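Local coordinates for maltose-binding protein MalE1 (Thermotoga maritima, PDB 6DTU) that binds maltotetraose in the cleft of a periplasmic binding protein fold and probably delivers maltose-type sugars for transport across the membrane, at residues S44-A49 against G67-N72; A56-G61 against Q264-N269; F95-K100 against N333-A338. All blocks are in the same frame, centred on the assembly; numbering follows the deposited sequence.

Interaction 1: residues S44-A49 against G67-N72; sequences SKFLTA and GELAVN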
ATOM      1  N   SER A  44      -6.800   3.914 -12.669  1.00 15.37           N
ATOM      2  CA  SER A  44      -6.930   3.813 -14.120  1.00 15.51           C
ATOM      3  C   SER A  44      -8.376   4.005 -14.563  1.00 16.66           C
ATOM      4  O   SER A  44      -8.633   4.720 -15.544  1.00 17.05           O
ATOM      5  CB  SER A  44      -6.343   2.484 -14.611  1.00 16.81           C
ATOM      6  OG  SER A  44      -6.898   1.394 -13.887  1.00 18.68           O
ATOM      7  N   LYS A  45      -9.331   3.427 -13.821  1.00 17.31           N
ATOM      8  CA  LYS A  45     -10.738   3.670 -14.107  1.00 13.98           C
ATOM      9  C   LYS A  45     -11.080   5.144 -13.938  1.00 14.31           C
ATOM     10  O   LYS A  45     -11.867   5.699 -14.714  1.00 15.72           O
ATOM     11  CB  LYS A  45     -11.615   2.797 -13.211  1.00 14.38           C
ATOM     12  CG  LYS A  45     -13.100   2.780 -13.568  1.00 24.62           C
ATOM     13  CD  LYS A  45     -13.919   2.060 -12.505  1.00 25.06           C
ATOM     14  CE  LYS A  45     -15.399   1.974 -12.893  1.00 25.26           C
ATOM     15  NZ  LYS A  45     -15.638   1.046 -14.019  1.00 34.86           N
ATOM     16  N   PHE A  46     -10.508   5.794 -12.914  1.00 14.01           N
ATOM     17  CA  PHE A  46     -10.818   7.197 -12.666  1.00 14.17           C
ATOM     18  C   PHE A  46     -10.221   8.091 -13.750  1.00 15.67           C
ATOM     19  O   PHE A  46     -10.864   9.037 -14.209  1.00 14.32           O
ATOM     20  CB  PHE A  46     -10.310   7.569 -11.273  1.00 15.40           C
ATOM     21  CG  PHE A  46     -10.778   8.900 -10.802  1.00 13.55           C
ATOM     22  CD1 PHE A  46     -12.095   9.084 -10.407  1.00 14.85           C
ATOM     23  CD2 PHE A  46      -9.894   9.970 -10.722  1.00 14.04           C
ATOM     24  CE1 PHE A  46     -12.537  10.305  -9.962  1.00 17.86           C
ATOM     25  CE2 PHE A  46     -10.345  11.199 -10.281  1.00 16.12           C
ATOM     26  CZ  PHE A  46     -11.664  11.356  -9.894  1.00 14.46           C
ATOM     27  N   LEU A  47      -9.001   7.789 -14.185  1.00 16.30           N
ATOM     28  CA  LEU A  47      -8.411   8.548 -15.287  1.00 16.03           C
ATOM     29  C   LEU A  47      -9.284   8.468 -16.529  1.00 17.60           C
ATOM     30  O   LEU A  47      -9.403   9.442 -17.278  1.00 16.96           O
ATOM     31  CB  LEU A  47      -7.011   8.012 -15.590  1.00 15.95           C
ATOM     32  CG  LEU A  47      -5.926   8.355 -14.567  1.00 16.58           C
ATOM     33  CD1 LEU A  47      -4.693   7.456 -14.771  1.00 19.06           C
ATOM     34  CD2 LEU A  47      -5.554   9.784 -14.729  1.00 17.86           C
ATOM     35  N   THR A  48      -9.890   7.312 -16.769  1.00 14.59           N
ATOM     36  CA  THR A  48     -10.746   7.157 -17.937  1.00 16.48           C
ATOM     37  C   THR A  48     -12.111   7.805 -17.712  1.00 15.54           C
ATOM     38  O   THR A  48     -12.603   8.544 -18.572  1.00 17.10           O
ATOM     39  CB  THR A  48     -10.936   5.667 -18.245  1.00 16.94           C
ATOM     40  OG1 THR A  48      -9.676   5.061 -18.560  1.00 20.17           O
ATOM     41  CG2 THR A  48     -11.879   5.487 -19.432  1.00 18.66           C
ATOM     42  N   ALA A  49     -12.739   7.544 -16.563  1.00 15.89           N
ATOM     43  CA  ALA A  49     -14.134   7.922 -16.374  1.00 17.43           C
ATOM     44  C   ALA A  49     -14.312   9.380 -15.942  1.00 15.91           C
ATOM     45  O   ALA A  49     -15.330  10.001 -16.267  1.00 17.95           O
ATOM     46  CB  ALA A  49     -14.801   6.993 -15.356  1.00 16.47           C
ATOM     47  N   GLY A  67      -0.118  13.406  -7.022  1.00 15.64           N
ATOM     48  CA  GLY A  67       0.489  14.311  -7.992  1.00 16.20           C
ATOM     49  C   GLY A  67      -0.066  14.158  -9.397  1.00 17.21           C
ATOM     50  O   GLY A  67      -0.423  15.143 -10.047  1.00 17.97           O
ATOM     51  N   GLU A  68      -0.158  12.918  -9.884  1.00 14.40           N
ATOM     52  CA  GLU A  68      -0.725  12.689 -11.210  1.00 15.62           C
ATOM     53  C   GLU A  68      -2.157  13.219 -11.298  1.00 15.88           C
ATOM     54  O   GLU A  68      -2.518  13.906 -12.259  1.00 16.23           O
ATOM     55  CB  GLU A  68      -0.661  11.202 -11.550  1.00 16.35           C
ATOM     56  CG  GLU A  68      -1.259  10.862 -12.912  1.00 18.51           C
ATOM     57  CD  GLU A  68      -1.304   9.380 -13.196  1.00 16.94           C
ATOM     58  OE1 GLU A  68      -1.145   8.564 -12.261  1.00 18.77           O
ATOM     59  OE2 GLU A  68      -1.524   9.021 -14.369  1.00 22.25           O
ATOM     60  N   LEU A  69      -3.002  12.890 -10.314  1.00 15.64           N
ATOM     61  CA  LEU A  69      -4.387  13.327 -10.395  1.00 16.66           C
ATOM     62  C   LEU A  69      -4.526  14.842 -10.242  1.00 16.56           C
ATOM     63  O   LEU A  69      -5.398  15.446 -10.875  1.00 17.21           O
ATOM     64  CB  LEU A  69      -5.242  12.564  -9.393  1.00 14.00           C
ATOM     65  CG  LEU A  69      -5.313  11.063  -9.652  1.00 14.77           C
ATOM     66  CD1 LEU A  69      -6.143  10.387  -8.572  1.00 13.85           C
ATOM     67  CD2 LEU A  69      -5.853  10.705 -11.038  1.00 18.97           C
ATOM     68  N   ALA A  70      -3.669  15.474  -9.436  1.00 13.77           N
ATOM     69  CA  ALA A  70      -3.774  16.917  -9.226  1.00 15.58           C
ATOM     70  C   ALA A  70      -3.334  17.691 -10.459  1.00 18.64           C
ATOM     71  O   ALA A  70      -3.991  18.661 -10.856  1.00 20.30           O
ATOM     72  CB  ALA A  70      -2.957  17.328  -8.002  1.00 19.01           C
ATOM     73  N   VAL A  71      -2.213  17.294 -11.070  1.00 16.75           N
ATOM     74  CA  VAL A  71      -1.716  18.035 -12.228  1.00 20.49           C
ATOM     75  C   VAL A  71      -2.624  17.839 -13.432  1.00 20.80           C
ATOM     76  O   VAL A  71      -2.677  18.701 -14.319  1.00 23.03           O
ATOM     77  CB  VAL A  71      -0.258  17.680 -12.568  1.00 22.66           C
ATOM     78  CG1 VAL A  71       0.636  17.887 -11.366  1.00 26.31           C
ATOM     79  CG2 VAL A  71      -0.159  16.281 -13.105  1.00 20.21           C
ATOM     80  N   ASN A  72      -3.329  16.709 -13.504  1.00 18.42           N
ATOM     81  CA  ASN A  72      -4.313  16.480 -14.555  1.00 21.12           C
ATOM     82  C   ASN A  72      -5.641  17.169 -14.258  1.00 19.28           C
ATOM     83  O   ASN A  72      -6.571  17.059 -15.067  1.00 22.18           O
ATOM     84  CB  ASN A  72      -4.581  14.979 -14.744  1.00 22.62           C
ATOM     85  CG  ASN A  72      -3.350  14.188 -15.198  1.00 27.10           C
ATOM     86  OD1 ASN A  72      -2.355  14.746 -15.656  1.00 28.92           O
ATOM     87  ND2 ASN A  72      -3.430  12.864 -15.063  1.00 31.26           N
TER
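F46 and L47, neighbours on helix 39-49, both reach L69 on helix 66-71. The helix axes lie 11.8 Å apart and run almost parallel, 7° between their N-to-C directions, so long side chains rather than backbones bridge the gap. F46 comes first. The ring swings out toward the second helix because chi1 is -170°, CG trans to the amide nitrogen, and it presents an edge: CD2 stands 4.1 Å from L69 CD2, which lies near the ring plane. A large flat hydrocarbon suits this buried place, because the same ring also packs on W8, on I59 and on N269. L69 touches I59 as well, so the two helices meet over the strand that joins them in the chain. This is the helix-strand-helix succession of an alpha/beta lobe in a periplasmic binding protein, with helices 39-49 and 66-71 lying against the sheet that contains strands 4-9 and 58-62. One residue on, L47 uses its two methyl branches for different partners. CD2 meets L69 CD2 at 3.8 Å and stands equally far, 3.8 Å, from N72 ND2, where the second helix has ended. CD1 instead lies 3.6 Å from E68 OE2, a van der Waals contact between a methyl and a carboxylate oxygen, the side chains crossing at about a right angle. E68 is fully extended as far as its carboxylate, which brings the group alongside the leucine; its other oxygen, OE1, forms a salt bridge with K43. That bridge probably stabilises the negative charge and limits rotation of the carboxylate, while L47, with no polar group, meets OE2 through a methyl alone.

Interaction 2: residues A56-G61 against Q264-N269; sequences ADIIVG and QGFMVN
I59 and M267 form an antiparallel hydrogen-bonded pair where strand 58-62 meets strand 260-268 in the main sheet of one lobe of the periplasmic binding protein fold. Their short segments run at 155° to each other. Four backbone bonds join the strands: I59 and M267 exchange two, M267 N reaching I59 O at 2.8 Å nearly along the C=O axis, and G61 exchanges two with G265. At this second pair glycine on both strands puts no side chain on the I59-M267 face, and the M267 chain, bent at its third torsion (chi3 -80°), lays CE over G61, 3.7 Å from G61 N. One step beyond V268, N269 N gives D57 O an almost straight bond (N-H...O 178°), although it approaches from above the carbonyl plane.

Apolar contacts fill both faces. I59 CG1 lies 3.9 Å from M267 CB. On the other face V60 and F266 lie side by side, with V60 CG2 3.6 Å from F266 CD1, and I58 CG2 meets the edge of the same ring; A278, L282 and I286 of helix 275-286 pack against this apolar face, which suits branched and aromatic residues.

Polar side chains occupy the ends. Q264, part of the sugar pocket, touches two glucose units and gives NE2 to E109. At the far end N269 uses both ends of its amide: its OD1 accepts from K271 N, and its ND2 donates to A56 O at 3.0 Å.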
ATOM      1  N   ALA A  56     -16.578   8.448  -9.975  1.00 14.49           N
ATOM      2  CA  ALA A  56     -17.187   8.570  -8.652  1.00 13.56           C
ATOM      3  C   ALA A  56     -16.954   9.970  -8.096  1.00 12.26           C
ATOM      4  O   ALA A  56     -16.020  10.675  -8.491  1.00 15.05           O
ATOM      5  CB  ALA A  56     -16.538   7.569  -7.692  1.00 14.65           C
ATOM      6  N   ASP A  57     -17.830  10.387  -7.178  1.00 12.88           N
ATOM      7  CA  ASP A  57     -17.620  11.678  -6.527  1.00 13.34           C
ATOM      8  C   ASP A  57     -16.433  11.649  -5.580  1.00 12.03           C
ATOM      9  O   ASP A  57     -15.793  12.683  -5.373  1.00 12.60           O
ATOM     10  CB  ASP A  57     -18.879  12.086  -5.777  1.00 12.94           C
ATOM     11  CG  ASP A  57     -20.107  12.042  -6.674  1.00 14.55           C
ATOM     12  OD1 ASP A  57     -20.265  12.950  -7.511  1.00 15.35           O
ATOM     13  OD2 ASP A  57     -20.918  11.085  -6.580  1.00 17.42           O
ATOM     14  N   ILE A  58     -16.171  10.498  -4.965  1.00 11.93           N
ATOM     15  CA  ILE A  58     -15.093  10.325  -3.998  1.00 10.78           C
ATOM     16  C   ILE A  58     -14.388   9.017  -4.315  1.00 12.52           C
ATOM     17  O   ILE A  58     -15.050   8.004  -4.566  1.00 12.74           O
ATOM     18  CB  ILE A  58     -15.693  10.264  -2.582  1.00 12.45           C
ATOM     19  CG1 ILE A  58     -16.335  11.609  -2.202  1.00 12.23           C
ATOM     20  CG2 ILE A  58     -14.670   9.835  -1.552  1.00 12.84           C
ATOM     21  CD1 ILE A  58     -17.164  11.537  -0.909  1.00 13.91           C
ATOM     22  N   ILE A  59     -13.055   9.025  -4.316  1.00 14.05           N
ATOM     23  CA  ILE A  59     -12.286   7.796  -4.468  1.00 12.01           C
ATOM     24  C   ILE A  59     -11.424   7.612  -3.229  1.00 11.89           C
ATOM     25  O   ILE A  59     -10.959   8.577  -2.615  1.00 14.39           O
ATOM     26  CB  ILE A  59     -11.458   7.720  -5.786  1.00  9.00           C
ATOM     27  CG1 ILE A  59     -10.412   8.846  -5.836  1.00 11.91           C
ATOM     28  CG2 ILE A  59     -12.383   7.717  -6.992  1.00 13.01           C
ATOM     29  CD1 ILE A  59      -9.444   8.733  -7.008  1.00 14.24           C
ATOM     30  N   VAL A  60     -11.205   6.356  -2.866  1.00 12.76           N
ATOM     31  CA  VAL A  60     -10.390   6.007  -1.711  1.00 11.00           C
ATOM     32  C   VAL A  60      -9.154   5.287  -2.225  1.00 14.10           C
ATOM     33  O   VAL A  60      -9.266   4.312  -2.973  1.00 15.17           O
ATOM     34  CB  VAL A  60     -11.173   5.131  -0.716  1.00 13.17           C
ATOM     35  CG1 VAL A  60     -10.317   4.827   0.498  1.00 12.17           C
ATOM     36  CG2 VAL A  60     -12.520   5.777  -0.328  1.00 14.17           C
ATOM     37  N   GLY A  61      -7.978   5.728  -1.805  1.00 10.86           N
ATOM     38  CA  GLY A  61      -6.781   5.068  -2.286  1.00 11.07           C
ATOM     39  C   GLY A  61      -5.524   5.680  -1.733  1.00 12.51           C
ATOM     40  O   GLY A  61      -5.543   6.352  -0.706  1.00 13.68           O
ATOM     41  N   GLN A 264      -3.322   6.137   3.106  1.00 12.44           N
ATOM     42  CA  GLN A 264      -4.610   5.895   2.458  1.00 11.64           C
ATOM     43  C   GLN A 264      -5.552   7.023   2.848  1.00 13.00           C
ATOM     44  O   GLN A 264      -5.511   7.501   3.987  1.00 16.00           O
ATOM     45  CB  GLN A 264      -5.213   4.565   2.934  1.00 10.67           C
ATOM     46  CG  GLN A 264      -4.418   3.320   2.550  1.00 15.21           C
ATOM     47  CD  GLN A 264      -4.638   2.925   1.108  1.00 14.80           C
ATOM     48  OE1 GLN A 264      -5.717   3.135   0.544  1.00 15.01           O
ATOM     49  NE2 GLN A 264      -3.621   2.332   0.500  1.00 11.49           N
ATOM     50  N   GLY A 265      -6.367   7.478   1.896  1.00 12.48           N
ATOM     51  CA  GLY A 265      -7.226   8.624   2.132  1.00 11.97           C
ATOM     52  C   GLY A 265      -8.327   8.762   1.104  1.00 12.70           C
ATOM     53  O   GLY A 265      -8.440   7.991   0.150  1.00 12.51           O
ATOM     54  N   PHE A 266      -9.145   9.779   1.333  1.00 12.92           N
ATOM     55  CA  PHE A 266     -10.329  10.073   0.543  1.00 13.73           C
ATOM     56  C   PHE A 266     -10.041  11.283  -0.336  1.00 15.65           C
ATOM     57  O   PHE A 266      -9.665  12.347   0.172  1.00 14.61           O
ATOM     58  CB  PHE A 266     -11.497  10.406   1.476  1.00 12.92           C
ATOM     59  CG  PHE A 266     -11.920   9.271   2.388  1.00 15.17           C
ATOM     60  CD1 PHE A 266     -13.005   8.461   2.043  1.00 12.67           C
ATOM     61  CD2 PHE A 266     -11.255   9.016   3.589  1.00 14.44           C
ATOM     62  CE1 PHE A 266     -13.420   7.391   2.877  1.00 13.38           C
ATOM     63  CE2 PHE A 266     -11.658   7.941   4.425  1.00 12.98           C
ATOM     64  CZ  PHE A 266     -12.742   7.135   4.063  1.00 11.94           C
ATOM     65  N   MET A 267     -10.267  11.136  -1.641  1.00 11.10           N
ATOM     66  CA  MET A 267     -10.048  12.199  -2.614  1.00 11.52           C
ATOM     67  C   MET A 267     -11.360  12.519  -3.311  1.00 12.94           C
ATOM     68  O   MET A 267     -12.193  11.640  -3.493  1.00 12.28           O
ATOM     69  CB  MET A 267      -9.024  11.773  -3.634  1.00 10.31           C
ATOM     70  CG  MET A 267      -7.645  11.690  -3.030  1.00 12.15           C
ATOM     71  SD  MET A 267      -6.536  10.610  -3.932  1.00 13.60           S
ATOM     72  CE  MET A 267      -7.038   8.984  -3.350  1.00 13.43           C
ATOM     73  N   VAL A 268     -11.542  13.781  -3.707  1.00 11.80           N
ATOM     74  CA  VAL A 268     -12.787  14.274  -4.294  1.00 12.15           C
ATOM     75  C   VAL A 268     -12.579  14.518  -5.787  1.00 13.08           C
ATOM     76  O   VAL A 268     -11.571  15.103  -6.193  1.00 12.92           O
ATOM     77  CB  VAL A 268     -13.274  15.551  -3.585  1.00 12.86           C
ATOM     78  CG1 VAL A 268     -14.513  16.125  -4.297  1.00 14.41           C
ATOM     79  CG2 VAL A 268     -13.584  15.251  -2.130  1.00 15.65           C
ATOM     80  N   ASN A 269     -13.535  14.062  -6.597  1.00 13.91           N
ATOM     81  CA  ASN A 269     -13.488  14.241  -8.047  1.00 13.98           C
ATOM     82  C   ASN A 269     -13.731  15.710  -8.389  1.00 13.60           C
ATOM     83  O   ASN A 269     -14.832  16.228  -8.167  1.00 13.96           O
ATOM     84  CB  ASN A 269     -14.604  13.392  -8.640  1.00 12.27           C
ATOM     85  CG  ASN A 269     -14.660  13.415 -10.165  1.00 15.17           C
ATOM     86  OD1 ASN A 269     -13.938  14.140 -10.843  1.00 16.39           O
ATOM     87  ND2 ASN A 269     -15.545  12.597 -10.708  1.00 14.56           N
TER

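Interaction 3: residues F95-K100 against N333-A338; sequences FSYGGK and NVPQMA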
ATOM      1  N   PHE A  95      -0.794  13.715   1.213  1.00 13.13           N
ATOM      2  CA  PHE A  95      -1.923  14.000   0.337  1.00 13.62           C
ATOM      3  C   PHE A  95      -1.928  15.428  -0.182  1.00 14.71           C
ATOM      4  O   PHE A  95      -2.954  15.894  -0.696  1.00 15.60           O
ATOM      5  CB  PHE A  95      -3.231  13.654   1.038  1.00 15.39           C
ATOM      6  CG  PHE A  95      -3.618  12.236   0.816  1.00 11.36           C
ATOM      7  CD1 PHE A  95      -4.306  11.883  -0.330  1.00 11.66           C
ATOM      8  CD2 PHE A  95      -3.283  11.255   1.738  1.00 14.81           C
ATOM      9  CE1 PHE A  95      -4.651  10.574  -0.572  1.00 12.47           C
ATOM     10  CE2 PHE A  95      -3.611   9.910   1.507  1.00 13.09           C
ATOM     11  CZ  PHE A  95      -4.304   9.575   0.338  1.00 14.43           C
ATOM     12  N   SER A  96      -0.797  16.110  -0.090  1.00 14.04           N
ATOM     13  CA  SER A  96      -0.658  17.476  -0.555  1.00 12.31           C
ATOM     14  C   SER A  96       0.277  17.559  -1.753  1.00 13.12           C
ATOM     15  O   SER A  96       1.218  16.774  -1.875  1.00 15.92           O
ATOM     16  CB  SER A  96      -0.139  18.345   0.581  1.00 13.86           C
ATOM     17  OG  SER A  96      -1.110  18.384   1.630  1.00 15.84           O
ATOM     18  N   TYR A  97      -0.004  18.509  -2.646  1.00 15.41           N
ATOM     19  CA  TYR A  97       0.831  18.688  -3.830  1.00 16.36           C
ATOM     20  C   TYR A  97       0.680  20.122  -4.323  1.00 18.29           C
ATOM     21  O   TYR A  97      -0.431  20.656  -4.349  1.00 18.77           O
ATOM     22  CB  TYR A  97       0.430  17.703  -4.940  1.00 19.39           C
ATOM     23  CG  TYR A  97       1.323  17.779  -6.163  1.00 17.34           C
ATOM     24  CD1 TYR A  97       2.500  17.039  -6.236  1.00 19.44           C
ATOM     25  CD2 TYR A  97       1.014  18.625  -7.225  1.00 19.05           C
ATOM     26  CE1 TYR A  97       3.324  17.115  -7.346  1.00 17.47           C
ATOM     27  CE2 TYR A  97       1.831  18.712  -8.320  1.00 21.27           C
ATOM     28  CZ  TYR A  97       2.975  17.963  -8.386  1.00 23.00           C
ATOM     29  OH  TYR A  97       3.775  18.074  -9.495  1.00 27.10           O
ATOM     30  N   GLY A  98       1.808  20.742  -4.692  1.00 17.55           N
ATOM     31  CA  GLY A  98       1.796  22.111  -5.191  1.00 21.57           C
ATOM     32  C   GLY A  98       1.173  23.117  -4.248  1.00 22.02           C
ATOM     33  O   GLY A  98       0.551  24.090  -4.696  1.00 26.70           O
ATOM     34  N   GLY A  99       1.314  22.904  -2.941  1.00 21.93           N
ATOM     35  CA  GLY A  99       0.811  23.814  -1.934  1.00 20.13           C
ATOM     36  C   GLY A  99      -0.612  23.589  -1.469  1.00 20.69           C
ATOM     37  O   GLY A  99      -1.076  24.318  -0.584  1.00 23.31           O
ATOM     38  N   LYS A 100      -1.327  22.619  -2.023  1.00 19.91           N
ATOM     39  CA  LYS A 100      -2.724  22.406  -1.671  1.00 19.98           C
ATOM     40  C   LYS A 100      -2.940  20.985  -1.174  1.00 16.82           C
ATOM     41  O   LYS A 100      -2.234  20.061  -1.570  1.00 15.82           O
ATOM     42  CB  LYS A 100      -3.629  22.641  -2.875  1.00 19.80           C
ATOM     43  CG  LYS A 100      -3.535  24.062  -3.454  1.00 22.45           C
ATOM     44  CD  LYS A 100      -4.436  24.231  -4.660  1.00 23.00           C
ATOM     45  CE  LYS A 100      -4.282  25.609  -5.267  1.00 31.65           C
ATOM     46  NZ  LYS A 100      -5.336  25.895  -6.279  1.00 34.10           N
ATOM     47  N   ASN A 333       4.788  10.991  -4.291  1.00 14.89           N
ATOM     48  CA  ASN A 333       3.485  11.326  -4.841  1.00 14.41           C
ATOM     49  C   ASN A 333       3.591  12.175  -6.099  1.00 15.24           C
ATOM     50  O   ASN A 333       2.570  12.633  -6.610  1.00 15.81           O
ATOM     51  CB  ASN A 333       2.535  11.939  -3.799  1.00 14.92           C
ATOM     52  CG  ASN A 333       2.813  13.406  -3.499  1.00 15.55           C
ATOM     53  OD1 ASN A 333       3.754  14.012  -4.010  1.00 18.15           O
ATOM     54  ND2 ASN A 333       1.963  13.995  -2.666  1.00 17.73           N
ATOM     55  N   VAL A 334       4.798  12.356  -6.627  1.00 14.34           N
ATOM     56  CA  VAL A 334       5.008  13.195  -7.809  1.00 15.08           C
ATOM     57  C   VAL A 334       4.338  12.550  -9.016  1.00 15.61           C
ATOM     58  O   VAL A 334       4.140  11.327  -9.018  1.00 14.98           O
ATOM     59  CB  VAL A 334       6.506  13.463  -8.011  1.00 13.99           C
ATOM     60  CG1 VAL A 334       7.035  14.225  -6.818  1.00 17.14           C
ATOM     61  CG2 VAL A 334       7.278  12.161  -8.234  1.00 16.41           C
ATOM     62  N   PRO A 335       3.944  13.307 -10.046  1.00 15.98           N
ATOM     63  CA  PRO A 335       3.279  12.672 -11.199  1.00 13.66           C
ATOM     64  C   PRO A 335       4.114  11.598 -11.849  1.00 15.70           C
ATOM     65  O   PRO A 335       3.557  10.670 -12.444  1.00 16.51           O
ATOM     66  CB  PRO A 335       3.030  13.834 -12.172  1.00 17.47           C
ATOM     67  CG  PRO A 335       3.089  15.049 -11.330  1.00 17.71           C
ATOM     68  CD  PRO A 335       4.014  14.769 -10.182  1.00 16.53           C
ATOM     69  N   GLN A 336       5.436  11.717 -11.762  1.00 18.15           N
ATOM     70  CA  GLN A 336       6.365  10.792 -12.390  1.00 16.21           C
ATOM     71  C   GLN A 336       6.354   9.397 -11.774  1.00 17.78           C
ATOM     72  O   GLN A 336       6.975   8.488 -12.332  1.00 17.83           O
ATOM     73  CB  GLN A 336       7.788  11.375 -12.384  1.00 15.87           C
ATOM     74  CG  GLN A 336       7.968  12.613 -13.267  1.00 18.91           C
ATOM     75  CD  GLN A 336       7.577  13.906 -12.579  1.00 21.13           C
ATOM     76  OE1 GLN A 336       7.247  13.929 -11.385  1.00 18.40           O
ATOM     77  NE2 GLN A 336       7.603  14.998 -13.333  1.00 24.94           N
ATOM     78  N   MET A 337       5.710   9.200 -10.626  1.00 15.99           N
ATOM     79  CA  MET A 337       5.645   7.850 -10.078  1.00 15.29           C
ATOM     80  C   MET A 337       4.817   6.932 -10.966  1.00 15.49           C
ATOM     81  O   MET A 337       4.983   5.713 -10.908  1.00 16.67           O
ATOM     82  CB  MET A 337       5.072   7.893  -8.662  1.00 16.66           C
ATOM     83  CG  MET A 337       5.279   6.617  -7.843  1.00 19.50           C
ATOM     84  SD  MET A 337       7.048   6.286  -7.630  1.00 19.55           S
ATOM     85  CE  MET A 337       6.988   4.594  -7.046  1.00 19.09           C
ATOM     86  N   ALA A 338       3.885   7.488 -11.750  1.00 17.02           N
ATOM     87  CA  ALA A 338       3.055   6.653 -12.613  1.00 15.00           C
ATOM     88  C   ALA A 338       3.906   5.871 -13.609  1.00 18.80           C
ATOM     89  O   ALA A 338       3.525   4.780 -14.037  1.00 27.73           O
ATOM     90  CB  ALA A 338       2.032   7.517 -13.358  1.00 19.81           C
TER
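Y97 and N333 are brought together by two different first torsions. The tyrosine has CG anti to the backbone N (chi1 -176°), which extends its ring toward the 333-338 loop, whereas N333 holds CG between backbone N and carbonyl carbon (chi1 78°), turning its amide back toward strand 96-97. The amide then does the polar work: ND2 donates to S96 O at 3.0 Å. That oxygen lies in the plane of the amide, although the donor is tilted from the carbonyl plane of S96. ND2 also bonds to A94 O, so two backbone carbonyls hold the amide and probably fix its rotation. Asparagine suits the place because one short side chain offers both N-H groups to neighbouring carbonyls.

The other amide atom, OD1, lies in the plane of the Y97 ring at its edge, 4.0 Å from CD1, with ring and amide planes 64° apart. Farther out along the tyrosine, P335 takes over. Its CD sits 3.7 Å from Y97 CE1 and 3.4 Å from Y97 OH, and CG also approaches the hydroxyl, the two side chains crossing at about a right angle. Proline offers a rigid hydrocarbon surface here and opens the short 3-10 segment 335-337.

Y97 is also the first residue of a type I' turn that ends at K100, with G98 and G99 at its centre, where the positive phi angles suit glycine. This turn closes a two-residue beta hairpin, strand 96-97 returning as strand 100-109, and the loop between strand 329-330 and helix 341-352 bonds to its side through N333.

Overall arrangement
Interactions 1 and 2 share one core: their centres are 11 Å apart, F46 CZ lies 3.6 Å from N269 CG, and L69 CD1 lies 4.0 Å from I59 CD1, so the helix pair rests on the strand pair. Interaction 3, 12 Å from interaction 1 between centres, joins helix 66-71 from another side through V71, whose CG1 is 3.4 Å from Y97 CE2. F95 ties interaction 3 to interaction 2, with CZ 3.3 Å from G265 N. The bound sugar is approached unequally: the side chain of Q264 comes within about 3 Å of a glucose, that of E68 about 7 Å and that of N333 about 10 Å, while S44 of interaction 1 also touches a glucose.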